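Local structure of putative tryptophan halogenase (Xanthomonas campestris pv. campestris, 6Y1W) at residues R14-V19 with T364-I369; E95-V100 with L450-V455; E148-H153 with A484-L489; V48-I53 with R185-I190. The protein is a flavin-dependent halogenase that probably uses reduced FAD, as its relatives do, to halogenate aromatic substrates. All blocks are in the same frame, centred on the assembly; numbering follows the deposited sequence.

Contact 1: residues R14-V19 with T364-I369; sequences RLVRRV and TFPQVI
Arg14 wraps round Val368, its CB against the valine's CG1 and one face of its guanidinium over CG2. The chain bends at chi3 (66°), which brings the guanidinium across that methyl, with CG2 of Val368 3.6 Å above the guanidinium plane of Arg14 and toward its rim. From there NH2 of Arg14 donates to the carbonyl O of Ile369 at 2.8 Å, the N-H...O angle bent to 140°. Next to it the main chains are joined by Val16 N donating to Gln367 O at 2.9 Å, and the CA of Leu15 touches the same oxygen. Val16 is the apolar centre. Its CG2 lies 3.9 Å from CG1 of Ile369, the two side chains crossing at about a right angle, and also rests on CG of Pro366. The Phe365 ring brings its CZ edge to CG2 of Val19 at 4.0 Å. Arg17 turns its guanidinium edge to OE1 of Gln367, the two planes 82° apart, in a weak bond; the stronger partner of that amide is Asp464 of the second subunit, reached through NE2. Two waters bridge backbone atoms, one from Arg14 O to Ile369 N, the other between the carbonyls of Val16 and Pro366. Leu217 and helix 25-39 cover the apolar side. The loop between helices 350-363 and 371-397 thus lies against the lead-in to strand 18-22, which runs into what is probably the glycine-rich turn of a Rossmann-type nucleotide-binding fold.

Contact 2: residues E95-V100 with L450-V455; sequences EHWRDV and LGQGIV. With BUD ((2S,3S)-butane-2,3-diol), chain J.
The aliphatic part of Arg98 lies directly on the backbone of the turn 451-453, and here the packing is tight: CB of Arg98 is 3.3 Å from Gly451 O. CG of Arg98, anti to its backbone N (chi1 -172°), is placed over the next peptide, 3.4 Å from Gln452 C. The bend at chi2 and the turn at the end of the chain then lay the guanidinium flat against Gly453, whose CA sits 3.5 Å above the centre of the Arg98 guanidinium plane. The same glycine, with positive phi, is the C-prime residue of the Schellman motif that ends helix 442-451, with Gly453 N hydrogen-bonded to Leu450 O and Ile454 N to Met449 O. Beside it, Trp97 and Gln452 run alongside each other and point the same way, ring and amide planes 34° apart, with OE1 of Gln452 3.7 Å from CB of Trp97. That amide is gripped from elsewhere, by Tyr104, His395 and Ala398.

The other side is looser and wet. NH2 of Arg98 reaches Gly453 O through one water, and NH1 reaches Gly451 O through a second, which lies in the guanidinium plane. On the far side of the corner, away from the helix end, a bound butanediol lays its C4 over one face of the His96 ring, 3.6 Å from CG, and is hydrogen-bonded to Arg401. With its NE salt-bridged to Asp400, Arg98 offers its face to a glycine and N-H groups to water, so the direct contact is van der Waals and the polar link to the helix end is solvent-mediated.

Contact 3: residues E148-H153 with A484-L489; sequences EGRFAH and ATLARL
Arg150 lies along Leu489, and nearly every atom of its side chain has that residue in reach; this holds for one of two modelled conformers. CB of Arg150 starts against CB of Leu489 at 3.9 Å. CG runs on past the leucine carbonyl, and CD presses closer, 3.3 Å from Leu489 O and 3.6 Å from Leu486 O, the carbonyls of the last and first residues of the turn. From CG to NE the chain is fully extended; chi4 near -91° then swings the guanidinium across, and NH1 of Arg150 turns back to donate to Leu489 O at 2.7 Å, a bond that may be only partly occupied. The donor sits in the carbonyl plane at a C=O...N angle of 160°.

Either side of this arginine the contact is apolar. CG of Glu148 meets CD2 of Leu486 at 3.9 Å, the side chains crossing at about a right angle, while the carboxylate leads off to Arg144. Further along, CD2 of Leu489 fits against Ala152, 4.2 Å from its CB. The backbone of Phe151 is hydrogen-bonded to Pro490 and its ring stacks on Phe88. The carbonyl O of Ala152 is buried here without a partner in the model.

The type I turn 486-489 is thereby held to the loop after helix 141-148 by a single charged donor on a neutral carbonyl, with aliphatic carbon of Leu486, Leu489, Ala152, Glu148 and Arg150 itself doing the rest.

Contact 4: residues V48-I53 with R185-I190; sequences VESDEI and RIEGRI. With BU9 (Meso-2,3-Butanediol), chain M.
Strands 44-49 and 184-195 run parallel here, Val48 pairing with Ile186 and Glu49 with Glu187, with Glu49 N donating to Ile186 O and Gly188 N to Glu49 O. Past the pairing, side chains take over. Arg185 is extended, and its guanidinium edge meets Glu49 OE2 and Asp51 OD1: NE gives a nearly straight bond, 2.7 Å at 171°, to the anti lone pair of Glu49 OE2, while NH2 reaches Asp51 OD1 at 2.8 Å. The carboxylate of Glu49 is turned 74° against the guanidinium, that of Asp51 only 20°. OE2 of Glu187 takes the backbone N of Asp51 at 2.7 Å on its anti lone pair. It also lies 3.8 Å from Asp51 OD2, a like-charge approach probably eased by Arg185 on Asp51 and by the N-H of Asp51 and a water on Glu187 OE2. On the other flank NH1 of Arg189 donates to Ser50 OG at 2.8 Å, in the guanidinium plane, with OE1 of Glu52 over one face as a charge partner. Ser50 OG also accepts from Glu52 N, an ST turn. A bound meso-butanediol takes the N-H of Ile190 on O06 at 3.0 Å and lies beside Ser50 and Ile53.

Glu49 OE2 also accepts from NE1 of Trp29 in helix 25-39, and Glu49 lies close to Gly24, a predicted FAD-binding residue. Val48 and Ile186 pack on Leu207 and Ile213 of strands 202-207 and 212-214. Within the sheet, strand 44-49 lies between 184-195 and 18-22, with Val48 backbone hydrogen-bonded to Ile21 and Gly23.

How the contacts relate
Contacts 1 and 4 belong to the same end of the molecule. Both reach the mixed sheet in which strands 18-22 and 44-49 are neighbours, their centres are 24 Å apart, and contact 4 lies between the two segments of contact 1 along the chain. Contact 2 is on the opposite side of the chain's centre from both, its centre 48 Å from that of contact 1. The centre of contact 3 is 27 Å from that of contact 2, 47 Å from contact 1's and 45 Å from contact 4's; helices 442-451 and 468-486, which carry the later segments of contacts 2 and 3, follow each other in sequence. All pairs except 1 and 4 alternate their segments, so the chain passes repeatedly between the two regions.

Contact 1: residues R14-V19 with T364-I369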
# COMPACT_ATOMS: atom_id res chain seq x y z
N ARG A 14 -2.23 -34.64 -2.73
CA ARG A 14 -2.13 -33.29 -2.23
C ARG A 14 -3.16 -32.34 -2.85
O ARG A 14 -3.35 -31.25 -2.32
CB ARG A 14 -0.72 -32.74 -2.48
CG ARG A 14 0.41 -33.50 -1.78
CD ARG A 14 1.76 -32.82 -2.04
NE ARG A 14 1.86 -31.48 -1.44
CZ ARG A 14 2.67 -30.52 -1.90
NH1 ARG A 14 3.42 -30.75 -2.97
NH2 ARG A 14 2.72 -29.33 -1.29
N LEU A 15 -3.82 -32.70 -3.95
CA LEU A 15 -4.71 -31.75 -4.60
C LEU A 15 -5.90 -31.41 -3.70
O LEU A 15 -6.52 -32.30 -3.13
CB LEU A 15 -5.21 -32.30 -5.93
CG LEU A 15 -4.13 -32.36 -6.99
CD1 LEU A 15 -4.60 -33.24 -8.15
CD2 LEU A 15 -3.76 -30.96 -7.47
N VAL A 16 -6.21 -30.12 -3.57
CA VAL A 16 -7.31 -29.68 -2.71
C VAL A 16 -8.60 -29.72 -3.52
O VAL A 16 -8.78 -28.91 -4.44
CB VAL A 16 -7.04 -28.28 -2.14
CG1 VAL A 16 -8.25 -27.84 -1.34
CG2 VAL A 16 -5.76 -28.33 -1.25
N ARG A 17 -9.48 -30.69 -3.20
CA ARG A 17 -10.76 -30.84 -3.88
C ARG A 17 -11.94 -30.79 -2.96
O ARG A 17 -13.06 -30.61 -3.44
CB ARG A 17 -10.80 -32.19 -4.64
CG ARG A 17 -9.93 -32.22 -5.86
CD ARG A 17 -10.39 -31.22 -6.93
NE ARG A 17 -9.46 -30.09 -7.03
CZ ARG A 17 -8.33 -30.10 -7.74
NH1 ARG A 17 -7.55 -29.02 -7.75
NH2 ARG A 17 -7.98 -31.18 -8.43
N ARG A 18 -11.75 -31.00 -1.65
CA ARG A 18 -12.84 -31.04 -0.69
C ARG A 18 -12.52 -30.04 0.40
O ARG A 18 -11.44 -30.11 1.02
CB ARG A 18 -13.03 -32.45 -0.10
CG ARG A 18 -13.33 -33.55 -1.16
CD ARG A 18 -13.09 -34.96 -0.61
NE ARG A 18 -11.75 -35.05 -0.04
CZ ARG A 18 -11.28 -36.07 0.67
NH1 ARG A 18 -12.05 -37.13 0.89
NH2 ARG A 18 -10.04 -36.02 1.16
N VAL A 19 -13.42 -29.09 0.63
CA VAL A 19 -13.27 -28.08 1.67
C VAL A 19 -14.36 -28.29 2.70
O VAL A 19 -15.54 -28.36 2.35
CB VAL A 19 -13.32 -26.65 1.12
CG1 VAL A 19 -13.16 -25.61 2.25
CG2 VAL A 19 -12.25 -26.44 0.05
N THR A 364 -5.07 -16.67 -2.62
CA THR A 364 -3.95 -17.61 -2.55
C THR A 364 -4.46 -19.05 -2.53
O THR A 364 -3.84 -19.94 -1.93
CB THR A 364 -3.06 -17.33 -1.35
OG1 THR A 364 -1.88 -18.16 -1.42
CG2 THR A 364 -3.80 -17.61 -0.07
N PHE A 365 -5.58 -19.30 -3.21
CA PHE A 365 -6.26 -20.57 -3.00
C PHE A 365 -5.39 -21.72 -3.49
O PHE A 365 -4.83 -21.64 -4.58
CB PHE A 365 -7.65 -20.65 -3.66
CG PHE A 365 -8.48 -21.74 -3.04
CD1 PHE A 365 -9.12 -21.53 -1.82
CD2 PHE A 365 -8.46 -23.02 -3.57
CE1 PHE A 365 -9.80 -22.56 -1.20
CE2 PHE A 365 -9.15 -24.04 -2.95
CZ PHE A 365 -9.81 -23.81 -1.76
N PRO A 366 -5.22 -22.78 -2.70
CA PRO A 366 -4.23 -23.81 -3.05
C PRO A 366 -4.77 -24.75 -4.13
O PRO A 366 -5.92 -25.21 -4.06
CB PRO A 366 -4.03 -24.57 -1.73
CG PRO A 366 -5.39 -24.37 -0.98
CD PRO A 366 -5.73 -22.92 -1.32
N GLN A 367 -3.92 -25.01 -5.13
CA GLN A 367 -4.00 -26.31 -5.80
C GLN A 367 -3.49 -27.40 -4.87
O GLN A 367 -4.14 -28.45 -4.69
CB GLN A 367 -3.16 -26.32 -7.08
CG GLN A 367 -3.52 -25.31 -8.09
CD GLN A 367 -4.59 -25.78 -9.05
OE1 GLN A 367 -5.28 -26.82 -8.82
NE2 GLN A 367 -4.77 -25.01 -10.13
N VAL A 368 -2.31 -27.19 -4.30
CA VAL A 368 -1.76 -28.03 -3.24
C VAL A 368 -1.34 -27.07 -2.15
O VAL A 368 -1.03 -25.90 -2.42
CB VAL A 368 -0.54 -28.89 -3.69
CG1 VAL A 368 -0.93 -29.83 -4.85
CG2 VAL A 368 0.67 -27.99 -4.06
N ILE A 369 -1.42 -27.52 -0.90
CA ILE A 369 -1.04 -26.66 0.23
C ILE A 369 0.47 -26.68 0.35
O ILE A 369 1.09 -27.75 0.30
CB ILE A 369 -1.74 -27.11 1.52
CG1 ILE A 369 -3.26 -26.92 1.36
CG2 ILE A 369 -1.27 -26.27 2.72
CD1 ILE A 369 -4.09 -27.66 2.38
O HOH W 1 -2.32 -30.10 -0.25
O HOH W 2 -8.05 -26.38 -5.43

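Contact 2: residues E95-V100 with L450-V455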
# COMPACT_ATOMS: atom_id res chain seq x y z
N GLU A 95 -18.72 9.58 21.90
CA GLU A 95 -19.13 10.46 23.00
C GLU A 95 -18.36 10.13 24.27
O GLU A 95 -18.25 8.96 24.66
CB GLU A 95 -20.64 10.31 23.23
CG GLU A 95 -21.47 10.78 22.05
CD GLU A 95 -22.96 10.64 22.26
OE1 GLU A 95 -23.37 9.96 23.23
OE2 GLU A 95 -23.72 11.23 21.47
N HIS A 96 -17.80 11.19 24.91
CA HIS A 96 -17.16 11.11 26.23
C HIS A 96 -15.79 10.43 26.18
O HIS A 96 -15.30 9.96 27.22
CB HIS A 96 -18.04 10.40 27.29
CG HIS A 96 -19.37 11.05 27.56
ND1 HIS A 96 -19.52 12.33 28.07
CD2 HIS A 96 -20.62 10.54 27.47
CE1 HIS A 96 -20.80 12.59 28.23
NE2 HIS A 96 -21.50 11.52 27.88
N TRP A 97 -15.15 10.33 25.00
CA TRP A 97 -13.85 9.69 24.90
C TRP A 97 -12.72 10.69 25.18
O TRP A 97 -11.84 10.42 26.01
CB TRP A 97 -13.66 9.04 23.51
CG TRP A 97 -14.51 7.80 23.36
CD1 TRP A 97 -15.83 7.74 22.98
CD2 TRP A 97 -14.10 6.44 23.59
NE1 TRP A 97 -16.27 6.44 23.01
CE2 TRP A 97 -15.23 5.62 23.37
CE3 TRP A 97 -12.89 5.85 23.97
CZ2 TRP A 97 -15.20 4.24 23.53
CZ3 TRP A 97 -12.86 4.48 24.15
CH2 TRP A 97 -14.01 3.68 23.92
N ARG A 98 -12.73 11.82 24.46
CA ARG A 98 -11.71 12.84 24.69
C ARG A 98 -11.77 13.31 26.14
O ARG A 98 -10.75 13.38 26.83
CB ARG A 98 -11.91 14.01 23.74
CG ARG A 98 -10.73 14.99 23.84
CD ARG A 98 -11.12 16.42 23.84
NE ARG A 98 -9.93 17.24 24.08
CZ ARG A 98 -9.52 18.19 23.25
NH1 ARG A 98 -10.19 18.41 22.13
NH2 ARG A 98 -8.42 18.89 23.52
N ASP A 99 -12.97 13.62 26.62
CA ASP A 99 -13.21 13.91 28.03
C ASP A 99 -14.71 13.80 28.22
O ASP A 99 -15.47 13.72 27.24
CB ASP A 99 -12.70 15.31 28.40
CG ASP A 99 -12.38 15.44 29.88
OD1 ASP A 99 -12.78 14.54 30.68
OD2 ASP A 99 -11.71 16.45 30.21
N VAL A 100 -15.15 13.80 29.48
CA VAL A 100 -16.58 13.91 29.73
C VAL A 100 -17.11 15.14 29.02
O VAL A 100 -16.53 16.23 29.07
CB VAL A 100 -16.87 13.99 31.24
CG1 VAL A 100 -18.37 14.15 31.48
CG2 VAL A 100 -16.34 12.73 31.90
N LEU A 450 -7.31 14.14 16.32
CA LEU A 450 -7.78 15.49 16.65
C LEU A 450 -8.97 15.41 17.59
O LEU A 450 -9.07 16.20 18.56
CB LEU A 450 -8.21 16.22 15.38
CG LEU A 450 -7.17 16.91 14.52
CD1 LEU A 450 -7.88 17.50 13.29
CD2 LEU A 450 -6.48 18.01 15.34
N GLY A 451 -9.91 14.49 17.31
CA GLY A 451 -11.11 14.38 18.13
C GLY A 451 -10.85 14.03 19.58
O GLY A 451 -11.59 14.45 20.47
N GLN A 452 -9.81 13.22 19.83
CA GLN A 452 -9.47 12.80 21.17
C GLN A 452 -8.35 13.65 21.78
O GLN A 452 -7.82 13.28 22.83
CB GLN A 452 -9.13 11.31 21.18
CG GLN A 452 -10.38 10.53 20.69
CD GLN A 452 -10.56 9.13 21.20
OE1 GLN A 452 -11.42 8.42 20.68
NE2 GLN A 452 -9.83 8.73 22.25
N GLY A 453 -8.05 14.79 21.19
CA GLY A 453 -7.30 15.83 21.90
C GLY A 453 -5.82 15.85 21.70
O GLY A 453 -5.11 16.48 22.50
N ILE A 454 -5.30 15.17 20.68
CA ILE A 454 -3.90 15.35 20.31
C ILE A 454 -3.80 16.64 19.51
O ILE A 454 -4.44 16.79 18.46
CB ILE A 454 -3.38 14.15 19.51
CG1 ILE A 454 -3.69 12.83 20.23
CG2 ILE A 454 -1.87 14.30 19.25
CD1 ILE A 454 -3.12 12.69 21.65
N VAL A 455 -3.00 17.59 19.99
CA VAL A 455 -2.95 18.92 19.39
C VAL A 455 -1.61 19.08 18.68
O VAL A 455 -0.58 19.20 19.36
CB VAL A 455 -3.13 20.02 20.44
CG1 VAL A 455 -3.22 21.36 19.75
CG2 VAL A 455 -4.36 19.74 21.30
C1 BUD J . -21.28 10.57 32.90
O1 BUD J . -20.43 8.61 34.09
C2 BUD J . -20.54 9.23 32.84
O2 BUD J . -18.42 8.28 32.59
C3 BUD J . -19.11 9.47 32.37
C4 BUD J . -19.07 9.76 30.87
O HOH W 3 -6.04 17.54 24.96
O HOH W 4 -12.60 16.84 20.71

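Contact 3: residues E148-H153 with A484-L489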
# COMPACT_ATOMS: atom_id res chain seq x y z
N GLU A 148 -26.93 15.21 10.33
CA GLU A 148 -28.27 15.60 9.89
C GLU A 148 -29.16 14.41 9.57
O GLU A 148 -30.33 14.62 9.22
CB GLU A 148 -28.19 16.49 8.64
CG GLU A 148 -27.36 17.77 8.82
CD GLU A 148 -27.88 18.65 9.91
OE1 GLU A 148 -29.11 18.60 10.20
OE2 GLU A 148 -27.06 19.41 10.51
N GLY A 149 -28.65 13.18 9.64
CA GLY A 149 -29.50 12.01 9.42
C GLY A 149 -29.97 11.83 8.00
O GLY A 149 -31.13 11.43 7.77
N ARG A 150 -29.11 12.11 7.03
CA ARG A 150 -29.43 12.05 5.61
C ARG A 150 -28.57 11.02 4.89
O ARG A 150 -27.42 10.77 5.27
CB ARG A 150 -29.21 13.43 4.96
CG ARG A 150 -30.10 14.51 5.55
CD ARG A 150 -29.93 15.81 4.79
NE ARG A 150 -30.83 16.84 5.29
CZ ARG A 150 -32.05 17.07 4.82
NH1 ARG A 150 -32.54 16.33 3.83
NH2 ARG A 150 -32.79 18.04 5.36
N PHE A 151 -29.13 10.41 3.83
CA PHE A 151 -28.36 9.46 3.03
C PHE A 151 -29.01 9.27 1.68
O PHE A 151 -30.24 9.06 1.60
CB PHE A 151 -28.22 8.07 3.69
CG PHE A 151 -27.39 7.13 2.85
CD1 PHE A 151 -26.00 7.14 2.96
CD2 PHE A 151 -27.96 6.33 1.86
CE1 PHE A 151 -25.22 6.35 2.15
CE2 PHE A 151 -27.19 5.54 1.03
CZ PHE A 151 -25.80 5.56 1.17
N ALA A 152 -28.18 9.27 0.63
CA ALA A 152 -28.48 8.62 -0.65
C ALA A 152 -27.15 8.34 -1.33
O ALA A 152 -26.13 8.92 -0.96
CB ALA A 152 -29.40 9.51 -1.52
N HIS A 153 -27.14 7.43 -2.32
CA HIS A 153 -25.91 7.22 -3.08
C HIS A 153 -25.62 8.46 -3.93
O HIS A 153 -26.54 9.14 -4.40
CB HIS A 153 -26.00 6.02 -4.04
CG HIS A 153 -26.38 4.75 -3.37
ND1 HIS A 153 -27.69 4.36 -3.20
CD2 HIS A 153 -25.62 3.77 -2.82
CE1 HIS A 153 -27.73 3.19 -2.59
NE2 HIS A 153 -26.49 2.81 -2.33
N ALA A 484 -23.92 22.16 -0.06
CA ALA A 484 -24.79 22.06 -1.23
C ALA A 484 -25.08 20.60 -1.57
O ALA A 484 -26.17 20.27 -2.06
CB ALA A 484 -24.15 22.76 -2.43
N THR A 485 -24.08 19.75 -1.37
CA THR A 485 -24.27 18.32 -1.61
C THR A 485 -25.19 17.72 -0.55
O THR A 485 -26.11 16.96 -0.87
CB THR A 485 -22.92 17.63 -1.64
OG1 THR A 485 -22.11 18.23 -2.67
CG2 THR A 485 -23.05 16.13 -1.97
N LEU A 486 -24.99 18.12 0.72
CA LEU A 486 -25.81 17.61 1.81
C LEU A 486 -27.27 17.96 1.60
O LEU A 486 -28.17 17.16 1.90
CB LEU A 486 -25.30 18.18 3.12
CG LEU A 486 -26.00 17.80 4.42
CD1 LEU A 486 -25.70 16.33 4.81
CD2 LEU A 486 -25.56 18.73 5.51
N ALA A 487 -27.54 19.18 1.10
CA ALA A 487 -28.93 19.62 0.91
C ALA A 487 -29.68 18.79 -0.13
O ALA A 487 -30.91 18.84 -0.18
CB ALA A 487 -28.96 21.09 0.50
N ARG A 488 -28.97 18.06 -0.99
CA ARG A 488 -29.56 17.19 -1.99
C ARG A 488 -29.82 15.78 -1.48
O ARG A 488 -30.40 14.97 -2.21
CB ARG A 488 -28.67 17.10 -3.22
CG ARG A 488 -28.38 18.43 -3.88
CD ARG A 488 -27.17 18.31 -4.79
NE ARG A 488 -27.08 16.98 -5.39
CZ ARG A 488 -25.96 16.46 -5.89
NH1 ARG A 488 -25.98 15.24 -6.42
NH2 ARG A 488 -24.82 17.14 -5.83
N LEU A 489 -29.44 15.47 -0.25
CA LEU A 489 -29.64 14.11 0.26
C LEU A 489 -30.93 14.04 1.07
O LEU A 489 -31.22 14.95 1.86
CB LEU A 489 -28.45 13.70 1.15
CG LEU A 489 -27.08 13.76 0.48
CD1 LEU A 489 -26.08 13.44 1.58
CD2 LEU A 489 -26.99 12.79 -0.66

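Contact 4: residues V48-I53 with R185-I190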
# COMPACT_ATOMS: atom_id res chain seq x y z
N VAL A 48 -20.54 -27.77 8.36
CA VAL A 48 -21.10 -28.47 9.52
C VAL A 48 -21.46 -27.42 10.57
O VAL A 48 -20.60 -26.64 10.99
CB VAL A 48 -20.11 -29.47 10.11
CG1 VAL A 48 -20.71 -30.18 11.34
CG2 VAL A 48 -19.66 -30.47 9.01
N GLU A 49 -22.71 -27.44 11.02
CA GLU A 49 -23.10 -26.52 12.08
C GLU A 49 -24.23 -27.16 12.87
O GLU A 49 -25.02 -27.95 12.34
CB GLU A 49 -23.55 -25.14 11.56
CG GLU A 49 -24.83 -25.18 10.70
CD GLU A 49 -25.35 -23.79 10.29
OE1 GLU A 49 -25.00 -22.77 10.94
OE2 GLU A 49 -26.15 -23.72 9.33
N SER A 50 -24.35 -26.73 14.12
CA SER A 50 -25.36 -27.25 15.03
C SER A 50 -26.50 -26.24 15.13
O SER A 50 -26.25 -25.04 15.29
CB SER A 50 -24.76 -27.46 16.42
OG SER A 50 -25.79 -27.71 17.34
N ASP A 51 -27.75 -26.73 15.04
CA ASP A 51 -28.90 -25.85 15.27
C ASP A 51 -28.99 -25.35 16.71
O ASP A 51 -29.74 -24.41 16.99
CB ASP A 51 -30.20 -26.57 14.90
CG ASP A 51 -30.38 -26.69 13.41
OD1 ASP A 51 -29.78 -25.87 12.69
OD2 ASP A 51 -31.09 -27.61 12.95
N GLU A 52 -28.29 -25.98 17.64
CA GLU A 52 -28.29 -25.52 19.02
C GLU A 52 -27.31 -24.38 19.29
O GLU A 52 -27.23 -23.91 20.43
CB GLU A 52 -28.03 -26.70 19.97
CG GLU A 52 -28.83 -27.95 19.58
CD GLU A 52 -28.23 -29.25 20.09
OE1 GLU A 52 -27.23 -29.20 20.84
OE2 GLU A 52 -28.75 -30.33 19.73
N ILE A 53 -26.55 -23.94 18.28
CA ILE A 53 -25.54 -22.90 18.45
C ILE A 53 -25.96 -21.67 17.66
O ILE A 53 -26.41 -21.78 16.52
CB ILE A 53 -24.15 -23.41 18.01
CG1 ILE A 53 -23.74 -24.56 18.92
CG2 ILE A 53 -23.11 -22.27 18.05
CD1 ILE A 53 -22.27 -24.82 18.95
N ARG A 185 -24.87 -28.66 3.39
CA ARG A 185 -24.97 -28.35 4.81
C ARG A 185 -25.25 -29.65 5.57
O ARG A 185 -26.11 -30.43 5.16
CB ARG A 185 -26.07 -27.33 5.08
CG ARG A 185 -26.19 -26.97 6.55
CD ARG A 185 -27.36 -26.02 6.75
NE ARG A 185 -27.54 -25.65 8.15
CZ ARG A 185 -28.43 -26.20 8.98
NH1 ARG A 185 -29.22 -27.19 8.58
NH2 ARG A 185 -28.50 -25.76 10.23
N ILE A 186 -24.48 -29.89 6.63
CA ILE A 186 -24.70 -31.03 7.53
C ILE A 186 -24.96 -30.46 8.92
O ILE A 186 -24.12 -29.73 9.47
CB ILE A 186 -23.51 -32.00 7.54
CG1 ILE A 186 -23.21 -32.52 6.12
CG2 ILE A 186 -23.76 -33.17 8.51
CD1 ILE A 186 -22.07 -33.51 6.06
N GLU A 187 -26.15 -30.74 9.48
CA GLU A 187 -26.51 -30.24 10.80
C GLU A 187 -25.98 -31.22 11.84
O GLU A 187 -26.10 -32.44 11.67
CB GLU A 187 -28.02 -30.09 10.95
CG GLU A 187 -28.46 -29.26 12.19
CD GLU A 187 -28.35 -30.01 13.52
OE1 GLU A 187 -28.52 -31.25 13.52
OE2 GLU A 187 -28.09 -29.36 14.56
N GLY A 188 -25.34 -30.70 12.87
CA GLY A 188 -24.88 -31.59 13.91
C GLY A 188 -23.74 -31.00 14.72
O GLY A 188 -23.29 -29.88 14.49
N ARG A 189 -23.27 -31.81 15.65
CA ARG A 189 -22.19 -31.40 16.53
C ARG A 189 -20.97 -32.27 16.30
O ARG A 189 -21.06 -33.51 16.28
CB ARG A 189 -22.62 -31.47 18.00
CG ARG A 189 -23.76 -30.53 18.30
CD ARG A 189 -24.41 -30.82 19.64
NE ARG A 189 -23.87 -30.00 20.73
CZ ARG A 189 -23.83 -28.67 20.76
NH1 ARG A 189 -24.32 -27.95 19.75
NH2 ARG A 189 -23.31 -28.04 21.80
N ILE A 190 -19.82 -31.62 16.26
CA ILE A 190 -18.56 -32.31 16.05
C ILE A 190 -18.17 -32.98 17.36
O ILE A 190 -18.03 -32.31 18.39
CB ILE A 190 -17.47 -31.33 15.58
CG1 ILE A 190 -17.85 -30.71 14.23
CG2 ILE A 190 -16.14 -32.02 15.42
CD1 ILE A 190 -16.94 -29.57 13.85
C03 BU9 M . -19.56 -26.32 17.35
C04 BU9 M . -20.35 -27.48 16.75
O06 BU9 M . -19.54 -28.63 16.74
C05 BU9 M . -20.83 -27.16 15.32
C01 BU9 M . -21.61 -25.83 15.31
O6 BU9 M . -19.75 -27.07 14.43
O HOH W 5 -26.68 -30.19 16.63
O HOH W 6 -31.35 -27.80 10.31